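Local coordinates for protein putative nitroreductase (Thermotoga maritima, PDB 1VKW) that probably acts as an oxidoreductase and is a putative member of the FMN-dependent nitroreductases, at residues 45-50 and 80-85; 150-155 and 188-193; 156-161 and 180-185; 161-166 and 175-180. All blocks are in the same frame, centred on the assembly; numbering follows the deposited sequence.

Interaction 1: residues 45-50 and 80-85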
loop_
_atom_site.group_PDB
_atom_site.type_symbol
_atom_site.label_atom_id
_atom_site.label_comp_id
_atom_site.label_asym_id
_atom_site.label_seq_id
_atom_site.Cartn_x
_atom_site.Cartn_y
_atom_site.Cartn_z
ATOM N N LEU A 45 -10.024 1.518 -9.220
ATOM C CA LEU A 45 -10.607 0.239 -8.827
ATOM C C LEU A 45 -9.801 -0.301 -7.654
ATOM O O LEU A 45 -8.575 -0.461 -7.753
ATOM C CB LEU A 45 -10.602 -0.768 -9.983
ATOM C CG LEU A 45 -11.517 -1.986 -9.791
ATOM C CD1 LEU A 45 -12.961 -1.607 -10.080
ATOM C CD2 LEU A 45 -11.087 -3.149 -10.680
ATOM N N VAL A 46 -10.486 -0.563 -6.544
ATOM C CA VAL A 46 -9.829 -1.053 -5.331
ATOM C C VAL A 46 -10.289 -2.475 -5.031
ATOM O O VAL A 46 -11.476 -2.780 -5.121
ATOM C CB VAL A 46 -10.077 -0.107 -4.104
ATOM C CG1 VAL A 46 -11.525 -0.162 -3.614
ATOM C CG2 VAL A 46 -9.112 -0.434 -2.967
ATOM N N LYS A 47 -9.335 -3.349 -4.710
ATOM C CA LYS A 47 -9.653 -4.691 -4.230
ATOM C C LYS A 47 -9.942 -4.609 -2.733
ATOM O O LYS A 47 -9.293 -3.853 -2.010
ATOM C CB LYS A 47 -8.482 -5.639 -4.478
ATOM C CG LYS A 47 -8.751 -7.067 -4.041
ATOM C CD LYS A 47 -9.610 -7.799 -5.040
ATOM C CE LYS A 47 -9.780 -9.260 -4.639
ATOM N NZ LYS A 47 -10.455 -10.039 -5.713
ATOM N N PHE A 48 -10.921 -5.373 -2.269
ATOM C CA PHE A 48 -11.200 -5.449 -0.841
ATOM C C PHE A 48 -11.434 -6.895 -0.418
ATOM O O PHE A 48 -11.753 -7.757 -1.245
ATOM C CB PHE A 48 -12.374 -4.536 -0.453
ATOM C CG PHE A 48 -13.659 -4.820 -1.189
ATOM C CD1 PHE A 48 -14.533 -5.795 -0.736
ATOM C CD2 PHE A 48 -14.018 -4.074 -2.302
ATOM C CE1 PHE A 48 -15.740 -6.038 -1.398
ATOM C CE2 PHE A 48 -15.204 -4.315 -2.971
ATOM C CZ PHE A 48 -16.074 -5.295 -2.518
ATOM N N ILE A 49 -11.246 -7.160 0.870
ATOM C CA ILE A 49 -11.355 -8.511 1.396
ATOM C C ILE A 49 -12.805 -8.836 1.774
ATOM O O ILE A 49 -13.323 -9.895 1.402
ATOM C CB ILE A 49 -10.423 -8.678 2.614
ATOM C CG1 ILE A 49 -8.962 -8.481 2.196
ATOM C CG2 ILE A 49 -10.597 -10.052 3.244
ATOM C CD1 ILE A 49 -8.037 -8.124 3.345
ATOM N N THR A 50 -13.437 -7.930 2.521
ATOM C CA THR A 50 -14.810 -8.114 3.005
ATOM C C THR A 50 -15.721 -6.996 2.515
ATOM O O THR A 50 -16.726 -7.253 1.845
ATOM C CB THR A 50 -14.824 -8.174 4.555
ATOM O OG1 THR A 50 -14.259 -9.419 4.991
ATOM C CG2 THR A 50 -16.229 -8.206 5.108
ATOM N N TYR A 80 -8.461 -1.531 6.228
ATOM C CA TYR A 80 -7.992 -0.146 6.121
ATOM C C TYR A 80 -6.587 -0.084 5.507
ATOM O O TYR A 80 -6.348 0.659 4.551
ATOM C CB TYR A 80 -8.032 0.557 7.486
ATOM C CG TYR A 80 -7.985 2.073 7.376
ATOM C CD1 TYR A 80 -9.152 2.816 7.275
ATOM C CD2 TYR A 80 -6.772 2.757 7.339
ATOM C CE1 TYR A 80 -9.118 4.198 7.153
ATOM C CE2 TYR A 80 -6.732 4.152 7.223
ATOM C CZ TYR A 80 -7.911 4.863 7.125
ATOM O OH TYR A 80 -7.891 6.240 7.003
ATOM N N GLY A 81 -5.670 -0.887 6.038
ATOM C CA GLY A 81 -4.323 -0.989 5.485
ATOM C C GLY A 81 -4.299 -1.481 4.050
ATOM O O GLY A 81 -3.593 -0.930 3.214
ATOM N N PHE A 82 -5.105 -2.500 3.762
ATOM C CA PHE A 82 -5.150 -3.128 2.437
ATOM C C PHE A 82 -5.637 -2.154 1.355
ATOM O O PHE A 82 -4.989 -1.979 0.318
ATOM C CB PHE A 82 -6.044 -4.373 2.500
ATOM C CG PHE A 82 -6.031 -5.207 1.243
ATOM C CD1 PHE A 82 -4.899 -5.944 0.892
ATOM C CD2 PHE A 82 -7.148 -5.262 0.415
ATOM C CE1 PHE A 82 -4.884 -6.725 -0.270
ATOM C CE2 PHE A 82 -7.135 -6.030 -0.750
ATOM C CZ PHE A 82 -5.998 -6.763 -1.093
ATOM N N GLN A 83 -6.761 -1.493 1.617
ATOM C CA GLN A 83 -7.310 -0.532 0.668
ATOM C C GLN A 83 -6.496 0.748 0.632
ATOM O O GLN A 83 -6.281 1.316 -0.437
ATOM C CB GLN A 83 -8.777 -0.235 0.987
ATOM C CG GLN A 83 -9.690 -1.403 0.685
ATOM C CD GLN A 83 -11.115 -1.181 1.154
ATOM O OE1 GLN A 83 -11.644 -0.075 1.069
ATOM N NE2 GLN A 83 -11.740 -2.240 1.651
ATOM N N GLY A 84 -6.056 1.197 1.804
ATOM C CA GLY A 84 -5.269 2.414 1.945
ATOM C C GLY A 84 -3.947 2.379 1.189
ATOM O O GLY A 84 -3.567 3.360 0.552
ATOM N N GLU A 85 -3.247 1.251 1.242
ATOM C CA GLU A 85 -1.992 1.139 0.514
ATOM C C GLU A 85 -2.220 1.057 -1.002
ATOM O O GLU A 85 -1.386 1.534 -1.765
ATOM C CB GLU A 85 -1.138 -0.011 1.046
ATOM C CG GLU A 85 0.270 -0.095 0.455
ATOM C CD GLU A 85 1.202 1.058 0.810
ATOM O OE1 GLU A 85 0.798 1.986 1.537
ATOM O OE2 GLU A 85 2.375 1.031 0.361
#
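Phe82 and Gln83 of helix 74-93 carry this contact with the loop 45-50. With CG anti to the backbone N (chi1 -173°), the Phe82 ring reaches toward the loop and meets Ile49 over a face and Lys47 at its edge. Ile49 CD1 comes 4.1 Å from Phe82 CG, off centre toward the rim. Lys47 CG lies near the ring plane, 3.8 Å from Phe82 CE2, and beyond it Lys47 NZ forms a salt bridge with Glu201. The carbonyl oxygen Lys47 O also sits 3.3 Å from Phe82 CE2, and it accepts a hydrogen bond from Gln86 NE2, one turn further along the helix. Gln83 follows, with its chain extended beyond CG. Its CG touches Val46 CG2 at 3.8 Å, the two side chains crossing at about a right angle. Farther out, Gln83 NE2 packs 3.2 Å from Phe48 CB. The amide itself is held by others: NE2 donates to Glu79 OE2 and Lys51 O, and OE1 accepts from Leu53 N and Trp55 NE1. The loop joins helix 35-43 to strand 56-58 and lies along helix 74-93, with Lys47 and Ile49 also touching helix 180-198.

Interaction 2: residues 150-155 and 188-193; sequences EMTILA and SHAYLT
The carbonyl oxygen of Met151, here selenomethionine, accepts from His189 ND1 at 3.0 Å. The bond is nearly straight at the hydrogen (162°). The oxygen lies in the imidazole plane, while the donor is tilted from the carbonyl plane. His189 CG is anti to its carbonyl carbon (chi1 -71°), which sends the ring from helix 180-198 across to the end of helix 143-153. Ala155 covers one face: its CB sits 3.8 Å from the centroid of the His189 ring, almost on the ring normal, a CH-pi contact. The other ring nitrogen, NE2, is hydrogen-bonded to Glu85 OE2. Both nitrogens are thus engaged, which fixes the ring's rotation, and the carboxylate probably polarises it. Thr193 CG2 packs 3.6 Å from Met151 CB, one turn along the helix. Its hydroxyl turns back instead, and Thr193 OG1 donates to His189 O at 2.8 Å. That oxygen also accepts from Thr193 N. Thr152 OG1 lies 3.5 Å from Ala190 CB and is hydrogen-bonded to Ile148 O in its own helix. This is buried helix-helix packing with a polar centre, in which a histidine side chain binds a main-chain carbonyl in the last turn of the neighbouring helix.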
loop_
_atom_site.group_PDB
_atom_site.type_symbol
_atom_site.label_atom_id
_atom_site.label_comp_id
_atom_site.label_asym_id
_atom_site.label_seq_id
_atom_site.Cartn_x
_atom_site.Cartn_y
_atom_site.Cartn_z
ATOM N N GLU A 150 10.316 -9.431 -1.691
ATOM C CA GLU A 150 11.107 -8.211 -1.738
ATOM C C GLU A 150 10.208 -6.986 -1.839
ATOM O O GLU A 150 10.432 -5.980 -1.170
ATOM C CB GLU A 150 12.086 -8.249 -2.923
ATOM C CG GLU A 150 13.242 -9.223 -2.734
ATOM C CD GLU A 150 14.027 -9.521 -4.001
ATOM O OE1 GLU A 150 13.770 -8.901 -5.060
ATOM O OE2 GLU A 150 14.936 -10.388 -3.934
HETATM N N MSE A 151 9.182 -7.070 -2.677
HETATM C CA MSE A 151 8.245 -5.948 -2.862
HETATM C C MSE A 151 7.365 -5.728 -1.635
HETATM O O MSE A 151 6.995 -4.593 -1.331
HETATM C CB MSE A 151 7.353 -6.188 -4.078
HETATM C CG MSE A 151 8.079 -6.197 -5.389
HETATM SE SE MSE A 151 8.966 -4.490 -5.785
HETATM C CE MSE A 151 10.800 -4.962 -5.099
ATOM N N THR A 152 7.026 -6.814 -0.944
ATOM C CA THR A 152 6.252 -6.752 0.290
ATOM C C THR A 152 7.030 -6.059 1.425
ATOM O O THR A 152 6.449 -5.252 2.155
ATOM C CB THR A 152 5.828 -8.190 0.724
ATOM O OG1 THR A 152 5.020 -8.788 -0.302
ATOM C CG2 THR A 152 4.942 -8.176 1.961
ATOM N N ILE A 153 8.327 -6.373 1.549
ATOM C CA ILE A 153 9.211 -5.774 2.579
ATOM C C ILE A 153 9.390 -4.268 2.405
ATOM O O ILE A 153 9.666 -3.567 3.369
ATOM C CB ILE A 153 10.638 -6.453 2.577
ATOM C CG1 ILE A 153 10.559 -7.939 2.941
ATOM C CG2 ILE A 153 11.619 -5.720 3.516
ATOM C CD1 ILE A 153 9.515 -8.267 3.936
ATOM N N LEU A 154 9.243 -3.774 1.181
ATOM C CA LEU A 154 9.324 -2.333 0.945
ATOM C C LEU A 154 8.068 -1.582 1.401
ATOM O O LEU A 154 8.019 -0.363 1.305
ATOM C CB LEU A 154 9.633 -2.037 -0.531
ATOM C CG LEU A 154 10.977 -2.616 -1.010
ATOM C CD1 LEU A 154 11.146 -2.488 -2.500
ATOM C CD2 LEU A 154 12.167 -1.984 -0.275
ATOM N N ALA A 155 7.061 -2.298 1.896
ATOM C CA ALA A 155 5.848 -1.661 2.407
ATOM C C ALA A 155 6.195 -0.747 3.567
ATOM O O ALA A 155 7.170 -1.000 4.278
ATOM C CB ALA A 155 4.834 -2.721 2.873
ATOM N N SER A 188 -1.375 -5.865 0.633
ATOM C CA SER A 188 -1.644 -5.150 -0.620
ATOM C C SER A 188 -0.484 -5.262 -1.598
ATOM O O SER A 188 -0.701 -5.477 -2.795
ATOM C CB SER A 188 -1.996 -3.674 -0.371
ATOM O OG SER A 188 -0.848 -2.886 -0.089
ATOM N N HIS A 189 0.747 -5.134 -1.104
ATOM C CA HIS A 189 1.931 -5.297 -1.958
ATOM C C HIS A 189 2.049 -6.699 -2.521
ATOM O O HIS A 189 2.377 -6.876 -3.692
ATOM C CB HIS A 189 3.222 -4.939 -1.202
ATOM C CG HIS A 189 3.381 -3.475 -0.927
ATOM N ND1 HIS A 189 4.601 -2.832 -0.999
ATOM C CD2 HIS A 189 2.477 -2.528 -0.587
ATOM C CE1 HIS A 189 4.436 -1.552 -0.706
ATOM N NE2 HIS A 189 3.159 -1.342 -0.444
ATOM N N ALA A 190 1.811 -7.707 -1.682
ATOM C CA ALA A 190 1.912 -9.092 -2.117
ATOM C C ALA A 190 0.814 -9.403 -3.135
ATOM O O ALA A 190 1.058 -10.019 -4.162
ATOM C CB ALA A 190 1.826 -10.017 -0.944
ATOM N N TYR A 191 -0.396 -8.957 -2.838
ATOM C CA TYR A 191 -1.524 -9.137 -3.739
ATOM C C TYR A 191 -1.291 -8.498 -5.115
ATOM O O TYR A 191 -1.439 -9.143 -6.146
ATOM C CB TYR A 191 -2.798 -8.584 -3.100
ATOM C CG TYR A 191 -3.923 -8.490 -4.088
ATOM C CD1 TYR A 191 -4.746 -9.585 -4.346
ATOM C CD2 TYR A 191 -4.150 -7.310 -4.789
ATOM C CE1 TYR A 191 -5.783 -9.497 -5.277
ATOM C CE2 TYR A 191 -5.172 -7.212 -5.730
ATOM C CZ TYR A 191 -5.984 -8.306 -5.967
ATOM O OH TYR A 191 -6.995 -8.185 -6.891
ATOM N N LEU A 192 -0.914 -7.226 -5.123
ATOM C CA LEU A 192 -0.710 -6.492 -6.372
ATOM C C LEU A 192 0.461 -7.026 -7.215
ATOM O O LEU A 192 0.372 -7.070 -8.438
ATOM C CB LEU A 192 -0.553 -4.989 -6.085
ATOM C CG LEU A 192 -1.805 -4.263 -5.563
ATOM C CD1 LEU A 192 -1.464 -2.858 -5.089
ATOM C CD2 LEU A 192 -2.920 -4.214 -6.599
ATOM N N THR A 193 1.555 -7.437 -6.582
ATOM C CA THR A 193 2.690 -7.976 -7.341
ATOM C C THR A 193 2.400 -9.382 -7.854
ATOM O O THR A 193 2.732 -9.717 -9.002
ATOM C CB THR A 193 3.982 -7.955 -6.519
ATOM O OG1 THR A 193 3.782 -8.644 -5.286
ATOM C CG2 THR A 193 4.350 -6.528 -6.113
#

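Interaction 3: residues 156-161 and 180-185; sequences PSALNR and PVDLGI
This is a polar contact between a loop and the first turns of a helix, with a small apolar patch beside it. Loop 156-161 follows helix 143-153 and leads to strand 165-168, and it lies against the start of helix 180-198. Asp182 carries the polar part. Its OD1 accepts from Ala158 N at 3.0 Å with an angle of 166° at the hydrogen, and the donor stands above the carboxylate plane. Its other oxygen faces Arg161. Asp182 OD2 lies 3.5 Å from both Arg161 NE and Arg161 NH2, at the edge of the guanidinium. These two bonds are weak and form a long salt bridge, with the planes turned 72° apart. A water bridges the pair, accepting from Arg161 NH2 and donating to Asp182 OD2 at 2.7 Å. Arg161 CG sits between the backbone N and the carbonyl carbon (chi1 66°), and from there the chain runs extended to put NE and NH2 beside Asp182 OD2. An asparagine in place of Asp182 would probably leave Arg161 without its counter-charge and its end freer to turn.

One turn on, Ile185 CG2 is anti to the backbone N and packs 3.5 Å from Pro156 CD. The same methyl sits 3.4 Å from Pro156 O. That buried oxygen has no partner in the model. Within the loop, Asn160 N bonds to Ser157 O and Arg161 N to Ala158 O. The contact is loop-to-helix packing in which an aspartate of the first helical turn takes a main-chain amide and a weak, water-bridged arginine of the loop.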
loop_
_atom_site.group_PDB
_atom_site.type_symbol
_atom_site.label_atom_id
_atom_site.label_comp_id
_atom_site.label_asym_id
_atom_site.label_seq_id
_atom_site.Cartn_x
_atom_site.Cartn_y
_atom_site.Cartn_z
ATOM N N PRO A 156 5.412 0.313 3.763
ATOM C CA PRO A 156 5.581 1.147 4.931
ATOM C C PRO A 156 4.938 0.456 6.124
ATOM O O PRO A 156 4.115 -0.455 5.960
ATOM C CB PRO A 156 4.825 2.426 4.566
ATOM C CG PRO A 156 3.720 1.948 3.674
ATOM C CD PRO A 156 4.316 0.796 2.904
ATOM N N SER A 157 5.349 0.874 7.312
ATOM C CA SER A 157 4.751 0.393 8.549
ATOM C C SER A 157 4.883 1.490 9.591
ATOM O O SER A 157 5.846 2.262 9.553
ATOM C CB SER A 157 5.431 -0.897 9.015
ATOM O OG SER A 157 6.835 -0.737 9.191
ATOM N N ALA A 158 3.908 1.563 10.498
ATOM C CA ALA A 158 3.964 2.462 11.637
ATOM C C ALA A 158 5.322 2.391 12.328
ATOM O O ALA A 158 5.758 1.307 12.735
ATOM C CB ALA A 158 2.859 2.120 12.623
ATOM N N LEU A 159 5.979 3.544 12.443
ATOM C CA LEU A 159 7.311 3.676 13.062
ATOM C C LEU A 159 8.408 2.785 12.448
ATOM O O LEU A 159 9.414 2.509 13.101
ATOM C CB LEU A 159 7.228 3.415 14.577
ATOM C CG LEU A 159 6.357 4.356 15.405
ATOM C CD1 LEU A 159 6.561 4.084 16.897
ATOM C CD2 LEU A 159 6.666 5.810 15.083
ATOM N N ASN A 160 8.229 2.388 11.187
ATOM C CA ASN A 160 9.114 1.434 10.505
ATOM C C ASN A 160 9.401 0.145 11.284
ATOM O O ASN A 160 10.477 -0.455 11.177
ATOM C CB ASN A 160 10.431 2.092 10.074
ATOM C CG ASN A 160 11.120 1.331 8.942
ATOM O OD1 ASN A 160 10.460 0.714 8.103
ATOM N ND2 ASN A 160 12.452 1.360 8.925
ATOM N N ARG A 161 8.416 -0.329 12.028
ATOM C CA ARG A 161 8.672 -1.511 12.834
ATOM C C ARG A 161 8.619 -2.793 12.027
ATOM O O ARG A 161 9.097 -3.809 12.510
ATOM C CB ARG A 161 7.763 -1.581 14.038
ATOM C CG ARG A 161 6.314 -1.770 13.746
ATOM C CD ARG A 161 5.466 -1.420 14.954
ATOM N NE ARG A 161 4.099 -1.080 14.587
ATOM C CZ ARG A 161 3.212 -0.554 15.416
ATOM N NH1 ARG A 161 3.523 -0.324 16.682
ATOM N NH2 ARG A 161 1.999 -0.276 14.976
ATOM N N PRO A 180 -2.715 -4.981 12.606
ATOM C CA PRO A 180 -3.600 -5.274 11.496
ATOM C C PRO A 180 -3.462 -4.290 10.332
ATOM O O PRO A 180 -3.465 -4.714 9.186
ATOM C CB PRO A 180 -5.000 -5.269 12.137
ATOM C CG PRO A 180 -4.864 -4.538 13.423
ATOM C CD PRO A 180 -3.454 -4.711 13.856
ATOM N N VAL A 181 -3.269 -3.006 10.612
ATOM C CA VAL A 181 -3.135 -2.024 9.524
ATOM C C VAL A 181 -1.881 -2.326 8.699
ATOM O O VAL A 181 -1.953 -2.423 7.481
ATOM C CB VAL A 181 -3.125 -0.566 10.035
ATOM C CG1 VAL A 181 -3.055 0.413 8.865
ATOM C CG2 VAL A 181 -4.372 -0.286 10.854
ATOM N N ASP A 182 -0.755 -2.507 9.383
ATOM C CA ASP A 182 0.513 -2.870 8.745
ATOM C C ASP A 182 0.400 -4.195 7.976
ATOM O O ASP A 182 0.927 -4.318 6.879
ATOM C CB ASP A 182 1.642 -2.940 9.787
ATOM C CG ASP A 182 1.856 -1.604 10.529
ATOM O OD1 ASP A 182 1.779 -0.533 9.895
ATOM O OD2 ASP A 182 2.119 -1.527 11.746
ATOM N N LEU A 183 -0.294 -5.174 8.561
ATOM C CA LEU A 183 -0.595 -6.436 7.881
ATOM C C LEU A 183 -1.285 -6.185 6.541
ATOM O O LEU A 183 -0.858 -6.713 5.517
ATOM C CB LEU A 183 -1.492 -7.333 8.745
ATOM C CG LEU A 183 -1.368 -8.847 8.485
ATOM C CD1 LEU A 183 -2.191 -9.620 9.503
ATOM C CD2 LEU A 183 -1.766 -9.239 7.088
ATOM N N GLY A 184 -2.337 -5.366 6.570
ATOM C CA GLY A 184 -3.094 -5.029 5.377
ATOM C C GLY A 184 -2.242 -4.332 4.335
ATOM O O GLY A 184 -2.363 -4.618 3.152
ATOM N N ILE A 185 -1.399 -3.402 4.784
ATOM C CA ILE A 185 -0.482 -2.673 3.896
ATOM C C ILE A 185 0.437 -3.649 3.145
ATOM O O ILE A 185 0.519 -3.616 1.917
ATOM C CB ILE A 185 0.330 -1.613 4.708
ATOM C CG1 ILE A 185 -0.587 -0.466 5.172
ATOM C CG2 ILE A 185 1.464 -1.019 3.879
ATOM C CD1 ILE A 185 0.063 0.480 6.160
HETATM O O HOH W 1 0.250 0.255 12.419
#

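Interaction 4: residues 161-166 and 175-180; sequences RQPWKI and ISSERP
The contact belongs to the beta hairpin of strands 165-168 and 172-176, at the end where its chains run out into loops. Lys165 and Ser176 form an antiparallel hydrogen-bonded pair. Lys165 N donates to Ser176 O and Ser176 N donates to Lys165 O, each at 2.9 Å. Next to them, Ile166 and Ile175 form a non-hydrogen-bonded pair, and Ile166 CG1 meets Ile175 CG1 at 4.3 Å. A water joins Lys165 O to Ser176 OG, which is also hydrogen-bonded to Thr211 OG1. Beyond the strands the pairing passes to a side chain. Ser177 CB carries OG anti to the backbone N (chi1 -174°), and Ser177 OG donates to Pro163 O at 2.6 Å. The same hydroxyl oxygen accepts from Arg179 N, closing an ST turn, so one side chain links both loops. Pro163 is the centre of an inverse gamma turn, and its CB packs 3.9 Å from Arg179 CG.

Farthest out, the guanidinium groups of Arg161 and Arg179 stack flat, with centres 3.9 Å apart and planes at 8°. The two like charges lie close, Arg161 NH1 to Arg179 NE 3.6 Å; the flat stack and the nearby Asp182 probably make this tolerable. Replacing Arg161 by an alanine would probably leave the Arg179 guanidinium without its stacking partner and freer to turn. Ile175 also touches Thr152 of helix 143-153 and Leu183 of helix 180-198, and its strand pairs onward with strand 211-215. Ile166 packs on helix 143-153, while Trp164 rests on Ala186 of helix 180-198.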
loop_
_atom_site.group_PDB
_atom_site.type_symbol
_atom_site.label_atom_id
_atom_site.label_comp_id
_atom_site.label_asym_id
_atom_site.label_seq_id
_atom_site.Cartn_x
_atom_site.Cartn_y
_atom_site.Cartn_z
ATOM N N ARG A 161 8.416 -0.329 12.028
ATOM C CA ARG A 161 8.672 -1.511 12.834
ATOM C C ARG A 161 8.619 -2.793 12.027
ATOM O O ARG A 161 9.097 -3.809 12.510
ATOM C CB ARG A 161 7.763 -1.581 14.038
ATOM C CG ARG A 161 6.314 -1.770 13.746
ATOM C CD ARG A 161 5.466 -1.420 14.954
ATOM N NE ARG A 161 4.099 -1.080 14.587
ATOM C CZ ARG A 161 3.212 -0.554 15.416
ATOM N NH1 ARG A 161 3.523 -0.324 16.682
ATOM N NH2 ARG A 161 1.999 -0.276 14.976
ATOM N N GLN A 162 8.039 -2.742 10.822
ATOM C CA GLN A 162 8.115 -3.838 9.839
ATOM C C GLN A 162 7.626 -5.137 10.465
ATOM O O GLN A 162 8.362 -6.123 10.509
ATOM C CB GLN A 162 9.555 -4.009 9.335
ATOM C CG GLN A 162 10.154 -2.786 8.675
ATOM C CD GLN A 162 11.682 -2.775 8.710
ATOM O OE1 GLN A 162 12.338 -3.603 8.062
ATOM N NE2 GLN A 162 12.246 -1.816 9.426
ATOM N N PRO A 163 6.387 -5.130 10.962
ATOM C CA PRO A 163 5.904 -6.177 11.864
ATOM C C PRO A 163 5.383 -7.447 11.155
ATOM O O PRO A 163 4.302 -7.928 11.485
ATOM C CB PRO A 163 4.763 -5.464 12.609
ATOM C CG PRO A 163 4.192 -4.512 11.586
ATOM C CD PRO A 163 5.345 -4.106 10.702
ATOM N N TRP A 164 6.155 -7.999 10.225
ATOM C CA TRP A 164 5.666 -9.103 9.382
ATOM C C TRP A 164 6.463 -10.376 9.531
ATOM O O TRP A 164 7.695 -10.363 9.610
ATOM C CB TRP A 164 5.677 -8.699 7.913
ATOM C CG TRP A 164 5.159 -7.336 7.660
ATOM C CD1 TRP A 164 3.887 -6.897 7.838
ATOM C CD2 TRP A 164 5.902 -6.224 7.155
ATOM N NE1 TRP A 164 3.792 -5.573 7.485
ATOM C CE2 TRP A 164 5.012 -5.138 7.052
ATOM C CE3 TRP A 164 7.231 -6.036 6.774
ATOM C CZ2 TRP A 164 5.410 -3.880 6.587
ATOM C CZ3 TRP A 164 7.623 -4.776 6.303
ATOM C CH2 TRP A 164 6.713 -3.727 6.216
ATOM N N LYS A 165 5.752 -11.491 9.558
ATOM C CA LYS A 165 6.380 -12.793 9.441
ATOM C C LYS A 165 5.760 -13.432 8.212
ATOM O O LYS A 165 4.530 -13.503 8.118
ATOM C CB LYS A 165 6.118 -13.618 10.703
ATOM C CG LYS A 165 7.012 -14.828 10.912
ATOM C CD LYS A 165 6.824 -15.411 12.349
ATOM C CE LYS A 165 7.650 -16.672 12.615
ATOM N NZ LYS A 165 7.322 -17.334 13.937
ATOM N N ILE A 166 6.603 -13.878 7.277
ATOM C CA ILE A 166 6.154 -14.345 5.963
ATOM C C ILE A 166 6.555 -15.795 5.752
ATOM O O ILE A 166 7.695 -16.192 6.051
ATOM C CB ILE A 166 6.771 -13.475 4.829
ATOM C CG1 ILE A 166 6.502 -11.983 5.068
ATOM C CG2 ILE A 166 6.283 -13.929 3.435
ATOM C CD1 ILE A 166 7.236 -11.067 4.058
ATOM N N ILE A 175 1.230 -14.023 5.396
ATOM C CA ILE A 175 1.769 -12.932 6.191
ATOM C C ILE A 175 1.017 -12.881 7.514
ATOM O O ILE A 175 -0.215 -12.785 7.525
ATOM C CB ILE A 175 1.588 -11.593 5.458
ATOM C CG1 ILE A 175 2.285 -11.631 4.096
ATOM C CG2 ILE A 175 2.118 -10.441 6.306
ATOM C CD1 ILE A 175 1.929 -10.460 3.213
ATOM N N SER A 176 1.763 -12.941 8.615
ATOM C CA SER A 176 1.209 -12.808 9.961
ATOM C C SER A 176 1.772 -11.563 10.636
ATOM O O SER A 176 2.960 -11.237 10.475
ATOM C CB SER A 176 1.561 -14.028 10.810
ATOM O OG SER A 176 1.288 -15.242 10.128
ATOM N N SER A 177 0.915 -10.880 11.391
ATOM C CA SER A 177 1.298 -9.708 12.168
ATOM C C SER A 177 0.301 -9.443 13.294
ATOM O O SER A 177 -0.886 -9.706 13.147
ATOM C CB SER A 177 1.340 -8.474 11.274
ATOM O OG SER A 177 1.831 -7.355 11.984
ATOM N N GLU A 178 0.801 -8.882 14.392
ATOM C CA GLU A 178 -0.028 -8.363 15.489
ATOM C C GLU A 178 -0.606 -6.963 15.198
ATOM O O GLU A 178 -1.391 -6.436 15.995
ATOM C CB GLU A 178 0.794 -8.273 16.785
ATOM C CG GLU A 178 1.643 -9.490 17.145
ATOM C CD GLU A 178 0.829 -10.730 17.476
ATOM O OE1 GLU A 178 -0.350 -10.834 17.069
ATOM O OE2 GLU A 178 1.385 -11.627 18.146
ATOM N N ARG A 179 -0.194 -6.366 14.083
ATOM C CA ARG A 179 -0.548 -4.994 13.719
ATOM C C ARG A 179 -1.393 -5.012 12.447
ATOM O O ARG A 179 -0.847 -5.069 11.341
ATOM C CB ARG A 179 0.726 -4.193 13.449
ATOM C CG ARG A 179 1.671 -4.175 14.604
ATOM C CD ARG A 179 1.097 -3.465 15.799
ATOM N NE ARG A 179 1.982 -3.521 16.939
ATOM C CZ ARG A 179 1.703 -2.984 18.113
ATOM N NH1 ARG A 179 0.549 -2.346 18.310
ATOM N NH2 ARG A 179 2.580 -3.087 19.099
ATOM N N PRO A 180 -2.715 -4.981 12.606
ATOM C CA PRO A 180 -3.600 -5.274 11.496
ATOM C C PRO A 180 -3.462 -4.290 10.332
ATOM O O PRO A 180 -3.465 -4.714 9.186
ATOM C CB PRO A 180 -5.000 -5.269 12.137
ATOM C CG PRO A 180 -4.864 -4.538 13.423
ATOM C CD PRO A 180 -3.454 -4.711 13.856
HETATM O O HOH W 2 3.805 -8.588 14.706
HETATM O O HOH W 3 2.988 -16.040 8.061
#

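Helix 180-198 ties the set together. Interactions 2 and 3 use it directly, interaction 4 runs into its start, and interaction 1 packs against it from helix 74-93. Along the chain, interaction 1 closes first. The other three are nested: 4 within 3, and 3 within 2. Interactions 3 and 4 share Arg161 and Pro180, and their centres are about 7 Å apart. Interactions 1 and 4 are the most distant, with centres about 17 Å apart and no touch. Interaction 1 meets interaction 2 where Glu85 OE2 binds His189 NE2. Together they fasten loop 45-50, helix 74-93, helix 143-153 and the 165-168/172-176 hairpin around helix 180-198.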